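Local coordinates for protein acyl-coenzyme A oxidase acox-1.2 (Caenorhabditis elegans, PDB 5K3J) that catalyses the FAD-dependent first step of peroxisomal beta-oxidation of ascaroside pheromones, desaturating the CoA thioester of an ascaroside with a five-carbon omega side chain, at residues A[38-49]-A[87-98]; A[105-113]-A[240-248]. All coordinates share one frame; numbering follows the deposited sequence.

Contact 1 of 2, residues A[38-49]-A[87-98]; sequences FARRRREITDAV and LIDRDNEEESLH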
loop_
_atom_site.group_PDB
_atom_site.type_symbol
_atom_site.label_atom_id
_atom_site.label_comp_id
_atom_site.label_asym_id
_atom_site.label_seq_id
_atom_site.Cartn_x
_atom_site.Cartn_y
_atom_site.Cartn_z
ATOM N N PHE A 38 16.256 9.082 -28.493
ATOM C CA PHE A 38 15.563 7.984 -27.823
ATOM C C PHE A 38 14.081 8.282 -27.651
ATOM O O PHE A 38 13.243 7.401 -27.840
ATOM C CB PHE A 38 16.181 7.682 -26.456
ATOM C CG PHE A 38 15.439 6.629 -25.684
ATOM C CD1 PHE A 38 15.096 5.432 -26.288
ATOM C CD2 PHE A 38 15.081 6.831 -24.359
ATOM C CE1 PHE A 38 14.409 4.458 -25.593
ATOM C CE2 PHE A 38 14.393 5.856 -23.655
ATOM C CZ PHE A 38 14.057 4.668 -24.274
ATOM N N ALA A 39 13.765 9.519 -27.278
ATOM C CA ALA A 39 12.377 9.923 -27.075
ATOM C C ALA A 39 11.569 9.697 -28.344
ATOM O O ALA A 39 10.435 9.217 -28.300
ATOM C CB ALA A 39 12.298 11.376 -26.653
ATOM N N ARG A 40 12.174 10.044 -29.473
ATOM C CA ARG A 40 11.587 9.816 -30.784
ATOM C C ARG A 40 11.424 8.324 -31.064
ATOM O O ARG A 40 10.417 7.894 -31.630
ATOM C CB ARG A 40 12.452 10.470 -31.861
ATOM C CG ARG A 40 12.415 9.786 -33.213
ATOM C CD ARG A 40 11.170 10.155 -34.000
ATOM N NE ARG A 40 11.411 10.057 -35.435
ATOM C CZ ARG A 40 10.460 9.845 -36.341
ATOM N NH1 ARG A 40 9.198 9.693 -35.959
ATOM N NH2 ARG A 40 10.771 9.775 -37.628
ATOM N N ARG A 41 12.425 7.544 -30.664
ATOM C CA ARG A 41 12.395 6.097 -30.846
ATOM C C ARG A 41 11.226 5.456 -30.097
ATOM O O ARG A 41 10.614 4.510 -30.590
ATOM C CB ARG A 41 13.719 5.471 -30.393
ATOM C CG ARG A 41 14.859 5.653 -31.387
ATOM C CD ARG A 41 14.616 4.845 -32.648
ATOM N NE ARG A 41 14.743 3.413 -32.394
ATOM C CZ ARG A 41 13.998 2.481 -32.976
ATOM N NH1 ARG A 41 13.060 2.825 -33.847
ATOM N NH2 ARG A 41 14.187 1.202 -32.682
ATOM N N ARG A 42 10.909 5.989 -28.921
ATOM C CA ARG A 42 9.823 5.458 -28.099
ATOM C C ARG A 42 8.483 5.538 -28.815
ATOM O O ARG A 42 7.692 4.591 -28.792
ATOM C CB ARG A 42 9.732 6.211 -26.781
ATOM C CG ARG A 42 10.924 6.031 -25.872
ATOM C CD ARG A 42 10.631 6.629 -24.515
ATOM N NE ARG A 42 9.560 5.916 -23.820
ATOM C CZ ARG A 42 8.282 6.295 -23.797
ATOM N NH1 ARG A 42 7.896 7.403 -24.423
ATOM N NH2 ARG A 42 7.390 5.573 -23.131
ATOM N N ARG A 43 8.228 6.685 -29.435
ATOM C CA ARG A 43 7.001 6.875 -30.190
ATOM C C ARG A 43 7.070 6.030 -31.456
ATOM O O ARG A 43 6.071 5.459 -31.893
ATOM C CB ARG A 43 6.788 8.353 -30.531
ATOM C CG ARG A 43 7.124 9.322 -29.396
ATOM C CD ARG A 43 6.886 10.775 -29.814
ATOM N NE ARG A 43 7.774 11.707 -29.122
ATOM C CZ ARG A 43 8.804 12.323 -29.698
ATOM N NH1 ARG A 43 9.076 12.106 -30.981
ATOM N NH2 ARG A 43 9.560 13.158 -28.997
ATOM N N GLU A 44 8.269 5.942 -32.026
ATOM C CA GLU A 44 8.506 5.161 -33.233
ATOM C C GLU A 44 8.228 3.679 -32.986
ATOM O O GLU A 44 7.597 3.016 -33.807
ATOM C CB GLU A 44 9.942 5.365 -33.717
ATOM C CG GLU A 44 10.177 4.970 -35.158
ATOM C CD GLU A 44 11.531 5.420 -35.660
ATOM O OE1 GLU A 44 12.086 6.394 -35.103
ATOM O OE2 GLU A 44 12.042 4.792 -36.608
ATOM N N ILE A 45 8.692 3.173 -31.848
ATOM C CA ILE A 45 8.472 1.782 -31.469
ATOM C C ILE A 45 7.003 1.535 -31.152
ATOM O O ILE A 45 6.409 0.563 -31.617
ATOM C CB ILE A 45 9.327 1.396 -30.256
ATOM C CG1 ILE A 45 10.810 1.420 -30.625
ATOM C CG2 ILE A 45 8.957 0.019 -29.755
ATOM C CD1 ILE A 45 11.740 1.594 -29.430
ATOM N N THR A 46 6.423 2.430 -30.357
ATOM C CA THR A 46 5.012 2.346 -29.995
ATOM C C THR A 46 4.133 2.315 -31.243
ATOM O O THR A 46 3.160 1.557 -31.314
ATOM C CB THR A 46 4.588 3.529 -29.105
ATOM O OG1 THR A 46 5.343 3.513 -27.887
ATOM C CG2 THR A 46 3.111 3.438 -28.765
ATOM N N ASP A 47 4.490 3.140 -32.222
ATOM C CA ASP A 47 3.770 3.200 -33.486
ATOM C C ASP A 47 3.871 1.879 -34.233
ATOM O O ASP A 47 2.874 1.351 -34.721
ATOM C CB ASP A 47 4.315 4.333 -34.357
ATOM C CG ASP A 47 3.557 4.478 -35.660
ATOM O OD1 ASP A 47 2.384 4.048 -35.718
ATOM O OD2 ASP A 47 4.130 5.027 -36.624
ATOM N N ALA A 48 5.092 1.362 -34.317
ATOM C CA ALA A 48 5.364 0.118 -35.021
ATOM C C ALA A 48 4.731 -1.064 -34.299
ATOM O O ALA A 48 4.328 -2.041 -34.929
ATOM C CB ALA A 48 6.859 -0.095 -35.169
ATOM N N VAL A 49 4.656 -0.971 -32.976
ATOM C CA VAL A 49 4.015 -2.003 -32.175
ATOM C C VAL A 49 2.509 -2.006 -32.428
ATOM O O VAL A 49 1.899 -3.063 -32.585
ATOM C CB VAL A 49 4.307 -1.811 -30.668
ATOM C CG1 VAL A 49 3.296 -2.563 -29.833
ATOM C CG2 VAL A 49 5.718 -2.279 -30.336
ATOM N N LEU A 87 11.897 -4.359 -34.500
ATOM C CA LEU A 87 11.413 -3.188 -33.782
ATOM C C LEU A 87 12.503 -2.371 -33.099
ATOM O O LEU A 87 12.396 -1.146 -33.017
ATOM C CB LEU A 87 10.375 -3.623 -32.745
ATOM C CG LEU A 87 9.114 -4.281 -33.313
ATOM C CD1 LEU A 87 8.342 -5.049 -32.241
ATOM C CD2 LEU A 87 8.221 -3.242 -33.976
ATOM N N ILE A 88 13.540 -3.031 -32.586
ATOM C CA ILE A 88 14.600 -2.311 -31.875
ATOM C C ILE A 88 16.023 -2.813 -32.114
ATOM O O ILE A 88 16.249 -3.821 -32.786
ATOM C CB ILE A 88 14.402 -2.354 -30.342
ATOM C CG1 ILE A 88 14.552 -3.792 -29.825
ATOM C CG2 ILE A 88 13.078 -1.733 -29.920
ATOM C CD1 ILE A 88 14.690 -3.882 -28.321
ATOM N N ASP A 89 16.974 -2.087 -31.530
ATOM C CA ASP A 89 18.357 -2.527 -31.403
ATOM C C ASP A 89 18.448 -3.431 -30.177
ATOM O O ASP A 89 18.379 -2.953 -29.044
ATOM C CB ASP A 89 19.291 -1.319 -31.283
ATOM C CG ASP A 89 20.745 -1.707 -31.085
ATOM O OD1 ASP A 89 21.113 -2.864 -31.375
ATOM O OD2 ASP A 89 21.526 -0.834 -30.645
ATOM N N ARG A 90 18.586 -4.734 -30.416
ATOM C CA ARG A 90 18.480 -5.747 -29.367
ATOM C C ARG A 90 19.325 -5.456 -28.130
ATOM O O ARG A 90 18.881 -5.670 -27.002
ATOM C CB ARG A 90 18.866 -7.118 -29.925
ATOM C CG ARG A 90 18.815 -8.228 -28.887
ATOM C CD ARG A 90 19.804 -9.338 -29.201
ATOM N NE ARG A 90 19.366 -10.180 -30.307
ATOM C CZ ARG A 90 20.073 -11.199 -30.787
ATOM N NH1 ARG A 90 21.254 -11.495 -30.254
ATOM N NH2 ARG A 90 19.604 -11.918 -31.796
ATOM N N ASP A 91 20.539 -4.962 -28.344
ATOM C CA ASP A 91 21.464 -4.722 -27.245
ATOM C C ASP A 91 21.440 -3.266 -26.794
ATOM O O ASP A 91 22.376 -2.785 -26.154
ATOM C CB ASP A 91 22.877 -5.145 -27.646
ATOM C CG ASP A 91 22.976 -6.634 -27.902
ATOM O OD1 ASP A 91 22.062 -7.367 -27.462
ATOM O OD2 ASP A 91 23.959 -7.073 -28.533
ATOM N N ASN A 92 20.361 -2.574 -27.143
ATOM C CA ASN A 92 20.087 -1.241 -26.624
ATOM C C ASN A 92 19.121 -1.363 -25.450
ATOM O O ASN A 92 17.919 -1.547 -25.648
ATOM C CB ASN A 92 19.504 -0.347 -27.721
ATOM C CG ASN A 92 19.387 1.106 -27.300
ATOM O OD1 ASN A 92 19.478 1.438 -26.120
ATOM N ND2 ASN A 92 19.176 1.983 -28.274
ATOM N N GLU A 93 19.644 -1.266 -24.230
ATOM C CA GLU A 93 18.829 -1.539 -23.051
ATOM C C GLU A 93 17.715 -0.514 -22.867
ATOM O O GLU A 93 16.641 -0.853 -22.372
ATOM C CB GLU A 93 19.683 -1.598 -21.785
ATOM C CG GLU A 93 18.892 -2.139 -20.601
ATOM C CD GLU A 93 19.689 -2.211 -19.320
ATOM O OE1 GLU A 93 20.861 -1.784 -19.319
ATOM O OE2 GLU A 93 19.133 -2.697 -18.311
ATOM N N GLU A 94 17.964 0.731 -23.264
ATOM C CA GLU A 94 16.930 1.758 -23.184
ATOM C C GLU A 94 15.725 1.390 -24.040
ATOM O O GLU A 94 14.584 1.487 -23.591
ATOM C CB GLU A 94 17.479 3.122 -23.610
ATOM C CG GLU A 94 18.184 3.883 -22.507
ATOM C CD GLU A 94 18.305 5.359 -22.820
ATOM O OE1 GLU A 94 18.284 5.717 -24.018
ATOM O OE2 GLU A 94 18.412 6.160 -21.868
ATOM N N GLU A 95 15.982 0.953 -25.268
ATOM C CA GLU A 95 14.904 0.597 -26.184
ATOM C C GLU A 95 14.191 -0.682 -25.757
ATOM O O GLU A 95 12.970 -0.779 -25.864
ATOM C CB GLU A 95 15.433 0.440 -27.609
ATOM C CG GLU A 95 15.774 1.760 -28.289
ATOM C CD GLU A 95 16.046 1.594 -29.774
ATOM O OE1 GLU A 95 15.981 0.448 -30.264
ATOM O OE2 GLU A 95 16.323 2.604 -30.454
ATOM N N SER A 96 14.952 -1.658 -25.270
ATOM C CA SER A 96 14.379 -2.946 -24.889
ATOM C C SER A 96 13.448 -2.794 -23.692
ATOM O O SER A 96 12.418 -3.467 -23.603
ATOM C CB SER A 96 15.478 -3.959 -24.575
ATOM O OG SER A 96 14.974 -5.279 -24.625
ATOM N N LEU A 97 13.819 -1.902 -22.777
ATOM C CA LEU A 97 12.990 -1.603 -21.620
ATOM C C LEU A 97 11.678 -0.943 -22.021
ATOM O O LEU A 97 10.634 -1.251 -21.454
ATOM C CB LEU A 97 13.741 -0.711 -20.632
ATOM C CG LEU A 97 14.806 -1.403 -19.777
ATOM C CD1 LEU A 97 15.271 -0.487 -18.649
ATOM C CD2 LEU A 97 14.308 -2.743 -19.231
ATOM N N HIS A 98 11.728 -0.038 -22.994
ATOM C CA HIS A 98 10.507 0.602 -23.473
ATOM C C HIS A 98 9.597 -0.423 -24.133
ATOM O O HIS A 98 8.390 -0.442 -23.894
ATOM C CB HIS A 98 10.811 1.724 -24.463
ATOM C CG HIS A 98 9.592 2.260 -25.148
ATOM N ND1 HIS A 98 8.759 3.193 -24.568
ATOM C CD2 HIS A 98 9.051 1.972 -26.355
ATOM C CE1 HIS A 98 7.766 3.468 -25.394
ATOM N NE2 HIS A 98 7.918 2.741 -26.487
#
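Arg41 grips Glu95 side-on with two nitrogens, yet the guanidinium and carboxylate planes stand 59° apart, so both oxygens are met from above the carboxylate plane. Arg41 NE donates to Glu95 OE2 at 2.6 Å and Arg41 NH2 to Glu95 OE1 at 3.1 Å, both in the guanidinium plane. The Arg41 chain folds at chi2 (-69°) and again at chi3, which carries the guanidinium to the C-terminal end of helix 84-87, where Arg41 NH2 also donates to Leu87 O at 3.0 Å. From the opposite face of the carboxylate, Asp89 N donates to Glu95 OE1, so this oxygen is fixed from two sides. Glu44 OE2 forms a salt bridge with NH1 of Arg41 and extends the network along helix 36-49. With a single nitrogen, a lysine in place of Arg41 could not make the side-on grip, and would probably leave Leu87 O or Glu95 OE2 without its partner.

His98 is the knob of the interface, set among Phe38, Arg42, Ile45 and Thr46. Arg42 CB lies over one face of its imidazole, 3.9 Å from the centroid in a CH-pi contact, while Thr46 OG1 meets the ring edge in plane. OG1 has a further partner in Glu102. Phe38 turns its ring toward helix 93-103: Glu94 stacks its carboxylate over one face, the planes 28° apart, and Arg42 CG covers the opposite face. Toward the C-terminal end of helix 36-49, Ile45 CD1 packs on Ile88 CG2 and Ala48 CB on Leu87 CD2, each pair at 3.6 Å. Helix 36-49 is thus joined to helix 93-103 and to the end of helix 84-87 with the residue after it; Arg41 ties to both, and probably balances the charge of buried Glu95.

Contact 2 of 2, residues A[105-113]-A[240-248]; sequences GYEGHPFAL and KMNFNAADN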
loop_
_atom_site.group_PDB
_atom_site.type_symbol
_atom_site.label_atom_id
_atom_site.label_comp_id
_atom_site.label_asym_id
_atom_site.label_seq_id
_atom_site.Cartn_x
_atom_site.Cartn_y
_atom_site.Cartn_z
ATOM N N GLY A 105 4.598 -5.536 -20.095
ATOM C CA GLY A 105 4.058 -4.937 -18.892
ATOM C C GLY A 105 4.939 -5.199 -17.688
ATOM O O GLY A 105 6.093 -5.619 -17.820
ATOM N N TYR A 106 4.385 -4.967 -16.505
ATOM C CA TYR A 106 5.163 -5.048 -15.283
ATOM C C TYR A 106 4.941 -6.347 -14.514
ATOM O O TYR A 106 5.722 -6.678 -13.624
ATOM C CB TYR A 106 4.830 -3.870 -14.375
ATOM C CG TYR A 106 4.858 -2.514 -15.040
ATOM C CD1 TYR A 106 5.791 -2.204 -16.026
ATOM C CD2 TYR A 106 3.945 -1.536 -14.673
ATOM C CE1 TYR A 106 5.805 -0.954 -16.624
ATOM C CE2 TYR A 106 3.955 -0.293 -15.262
ATOM C CZ TYR A 106 4.888 -0.006 -16.237
ATOM O OH TYR A 106 4.910 1.232 -16.836
ATOM N N GLU A 107 3.894 -7.089 -14.864
ATOM C CA GLU A 107 3.452 -8.205 -14.033
ATOM C C GLU A 107 4.296 -9.473 -14.175
ATOM O O GLU A 107 4.082 -10.444 -13.449
ATOM C CB GLU A 107 1.989 -8.520 -14.334
ATOM C CG GLU A 107 1.111 -7.285 -14.323
ATOM C CD GLU A 107 -0.348 -7.611 -14.096
ATOM O OE1 GLU A 107 -0.637 -8.703 -13.563
ATOM O OE2 GLU A 107 -1.203 -6.770 -14.448
ATOM N N GLY A 108 5.253 -9.467 -15.098
ATOM C CA GLY A 108 6.226 -10.542 -15.182
ATOM C C GLY A 108 6.196 -11.340 -16.471
ATOM O O GLY A 108 5.160 -11.446 -17.130
ATOM N N HIS A 109 7.349 -11.907 -16.817
ATOM C CA HIS A 109 7.501 -12.729 -18.012
ATOM C C HIS A 109 8.728 -13.630 -17.838
ATOM O O HIS A 109 9.588 -13.345 -17.003
ATOM C CB HIS A 109 7.628 -11.848 -19.256
ATOM C CG HIS A 109 8.807 -10.926 -19.227
ATOM N ND1 HIS A 109 10.024 -11.257 -19.785
ATOM C CD2 HIS A 109 8.956 -9.685 -18.708
ATOM C CE1 HIS A 109 10.869 -10.257 -19.612
ATOM N NE2 HIS A 109 10.248 -9.291 -18.960
ATOM N N PRO A 110 8.810 -14.725 -18.615
ATOM C CA PRO A 110 9.898 -15.702 -18.465
ATOM C C PRO A 110 11.320 -15.128 -18.501
ATOM O O PRO A 110 12.240 -15.799 -18.037
ATOM C CB PRO A 110 9.676 -16.638 -19.658
ATOM C CG PRO A 110 8.221 -16.597 -19.879
ATOM C CD PRO A 110 7.804 -15.183 -19.591
ATOM N N PHE A 111 11.494 -13.917 -19.022
ATOM C CA PHE A 111 12.832 -13.364 -19.238
ATOM C C PHE A 111 13.174 -12.147 -18.382
ATOM O O PHE A 111 14.187 -11.488 -18.622
ATOM C CB PHE A 111 13.012 -12.995 -20.713
ATOM C CG PHE A 111 13.304 -14.166 -21.601
ATOM C CD1 PHE A 111 14.534 -14.795 -21.564
ATOM C CD2 PHE A 111 12.347 -14.627 -22.487
ATOM C CE1 PHE A 111 14.795 -15.872 -22.394
ATOM C CE2 PHE A 111 12.602 -15.695 -23.314
ATOM C CZ PHE A 111 13.832 -16.322 -23.266
ATOM N N ALA A 112 12.337 -11.850 -17.393
ATOM C CA ALA A 112 12.519 -10.663 -16.559
ATOM C C ALA A 112 13.888 -10.635 -15.893
ATOM O O ALA A 112 14.727 -9.794 -16.213
ATOM C CB ALA A 112 11.424 -10.584 -15.505
ATOM N N LEU A 113 14.108 -11.564 -14.969
ATOM C CA LEU A 113 15.365 -11.641 -14.236
ATOM C C LEU A 113 16.490 -12.169 -15.120
ATOM O O LEU A 113 17.671 -12.028 -14.796
ATOM C CB LEU A 113 15.206 -12.522 -12.997
ATOM C CG LEU A 113 14.604 -11.868 -11.747
ATOM C CD1 LEU A 113 15.431 -10.672 -11.326
ATOM C CD2 LEU A 113 13.152 -11.462 -11.954
ATOM N N LYS A 240 1.391 -14.287 -5.056
ATOM C CA LYS A 240 2.104 -13.208 -4.387
ATOM C C LYS A 240 1.243 -11.952 -4.304
ATOM O O LYS A 240 0.175 -11.888 -4.918
ATOM C CB LYS A 240 3.413 -12.908 -5.120
ATOM C CG LYS A 240 4.412 -14.064 -5.102
ATOM C CD LYS A 240 5.322 -14.063 -6.326
ATOM C CE LYS A 240 4.515 -14.200 -7.605
ATOM N NZ LYS A 240 5.332 -14.693 -8.744
ATOM N N MET A 241 1.706 -10.963 -3.542
ATOM C CA MET A 241 1.032 -9.669 -3.452
ATOM C C MET A 241 0.803 -9.107 -4.849
ATOM O O MET A 241 -0.258 -8.562 -5.154
ATOM C CB MET A 241 1.846 -8.685 -2.606
ATOM C CG MET A 241 1.266 -7.279 -2.596
ATOM S SD MET A 241 2.141 -6.134 -1.511
ATOM C CE MET A 241 0.951 -4.798 -1.401
ATOM N N ASN A 242 1.812 -9.263 -5.696
ATOM C CA ASN A 242 1.688 -8.971 -7.113
ATOM C C ASN A 242 2.782 -9.691 -7.885
ATOM O O ASN A 242 3.397 -10.620 -7.362
ATOM C CB ASN A 242 1.751 -7.468 -7.372
ATOM C CG ASN A 242 0.869 -7.048 -8.525
ATOM O OD1 ASN A 242 1.157 -7.344 -9.686
ATOM N ND2 ASN A 242 -0.220 -6.361 -8.212
ATOM N N PHE A 243 3.023 -9.249 -9.118
ATOM C CA PHE A 243 4.053 -9.831 -9.972
ATOM C C PHE A 243 3.723 -11.292 -10.271
ATOM O O PHE A 243 4.619 -12.125 -10.395
ATOM C CB PHE A 243 5.431 -9.704 -9.309
ATOM C CG PHE A 243 6.583 -9.728 -10.275
ATOM C CD1 PHE A 243 6.635 -8.833 -11.329
ATOM C CD2 PHE A 243 7.632 -10.618 -10.108
ATOM C CE1 PHE A 243 7.689 -8.842 -12.217
ATOM C CE2 PHE A 243 8.697 -10.628 -10.991
ATOM C CZ PHE A 243 8.726 -9.739 -12.046
ATOM N N ASN A 244 2.432 -11.593 -10.406
ATOM C CA ASN A 244 1.969 -12.979 -10.495
ATOM C C ASN A 244 1.920 -13.576 -11.905
ATOM O O ASN A 244 1.499 -14.720 -12.079
ATOM C CB ASN A 244 0.582 -13.101 -9.854
ATOM C CG ASN A 244 0.619 -12.922 -8.350
ATOM O OD1 ASN A 244 1.139 -13.772 -7.627
ATOM N ND2 ASN A 244 0.056 -11.819 -7.869
ATOM N N ALA A 245 2.338 -12.819 -12.911
ATOM C CA ALA A 245 2.481 -13.395 -14.241
ATOM C C ALA A 245 3.859 -14.031 -14.333
ATOM O O ALA A 245 4.151 -14.804 -15.244
ATOM C CB ALA A 245 2.282 -12.345 -15.325
ATOM N N ALA A 246 4.701 -13.701 -13.360
ATOM C CA ALA A 246 6.020 -14.299 -13.238
ATOM C C ALA A 246 5.967 -15.533 -12.345
ATOM O O ALA A 246 5.087 -15.660 -11.495
ATOM C CB ALA A 246 7.008 -13.284 -12.690
ATOM N N ASP A 247 6.907 -16.448 -12.543
ATOM C CA ASP A 247 7.031 -17.581 -11.643
ATOM C C ASP A 247 8.289 -17.413 -10.803
ATOM O O ASP A 247 9.408 -17.562 -11.286
ATOM C CB ASP A 247 7.045 -18.910 -12.413
ATOM C CG ASP A 247 8.173 -18.994 -13.424
ATOM O OD1 ASP A 247 8.064 -18.358 -14.493
ATOM O OD2 ASP A 247 9.169 -19.699 -13.149
ATOM N N ASN A 248 8.097 -17.053 -9.543
ATOM C CA ASN A 248 9.202 -17.028 -8.603
ATOM C C ASN A 248 9.269 -18.386 -7.921
ATOM O O ASN A 248 8.271 -18.868 -7.387
ATOM C CB ASN A 248 9.027 -15.886 -7.606
ATOM C CG ASN A 248 8.937 -14.538 -8.289
ATOM O OD1 ASN A 248 7.894 -14.170 -8.825
ATOM N ND2 ASN A 248 10.036 -13.795 -8.277
HETATM O O HOH W 1 0.212 -9.434 -11.154
#
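Phe243 points its ring edge at the backbone of 105-113: Tyr106 O lies in the ring plane, 3.2 Å from Phe243 CE1, and Ala112 CB approaches the same rim at CZ. CG lies anti to the backbone N (chi1 -156°), carrying the ring back over its own turn, where Ala246 CB covers one face. Gly108 CA comes obliquely to CE1 and sits 3.8 Å from Ala246 CB; a side chain at this glycine would run into that methyl group.

Beside this, Glu107 O faces the type I turn 243-246 and accepts from Ala245 N at 3.0 Å, the donor tilted 33° from the carbonyl plane. Ala245 CB packs alongside Glu107 CB. The Glu107 carboxylate reaches the loop through one water, which donates to Glu107 OE1 and to Asn242 OD1 and accepts from Asn244 N. Lys69 forms a salt bridge with the same Glu107 OE1, and Tyr417 OH bonds OE2. Lys240 NZ, from earlier in the same loop, braces the turn by donating to Phe243 O and Ala246 O. Beyond the turn, Lys240 NZ also donates to Asn248 OD1 at 2.6 Å.

The contact joins the loop between helices 93-103 and 112-125 of the N-terminal helical domain to the loop between strands 232-236 and 248-253, at the active site. Phe243 and Ala112 both touch the bound ascaroside-CoA, and Leu113 touches FAD. The Ala245-Glu107 bond and the water bridge hold the loop against 105-113 and so probably help to place Phe243, with the charge of Glu107 probably balanced by Lys69 rather than by anything on the loop.

How the contacts relate
Both contacts are buried, but they join different elements. Contact 1 packs helix 36-49 on helix 93-103 and on the residues that lead into it, all within the N-terminal helical domain, about 13 Å from the bound ascaroside-CoA at its His98 side chain, and its charged side chains reach one another directly. Contact 2 joins the approach to helix 112-125 to a loop of the beta domain; it lies nearer the centre of the chain and itself lines the substrate and flavin sites. There the link is backbone to backbone, with a water and an aromatic ring, and the buried area is smaller. The two contacts do not touch, their nearest atoms being about 7 Å apart.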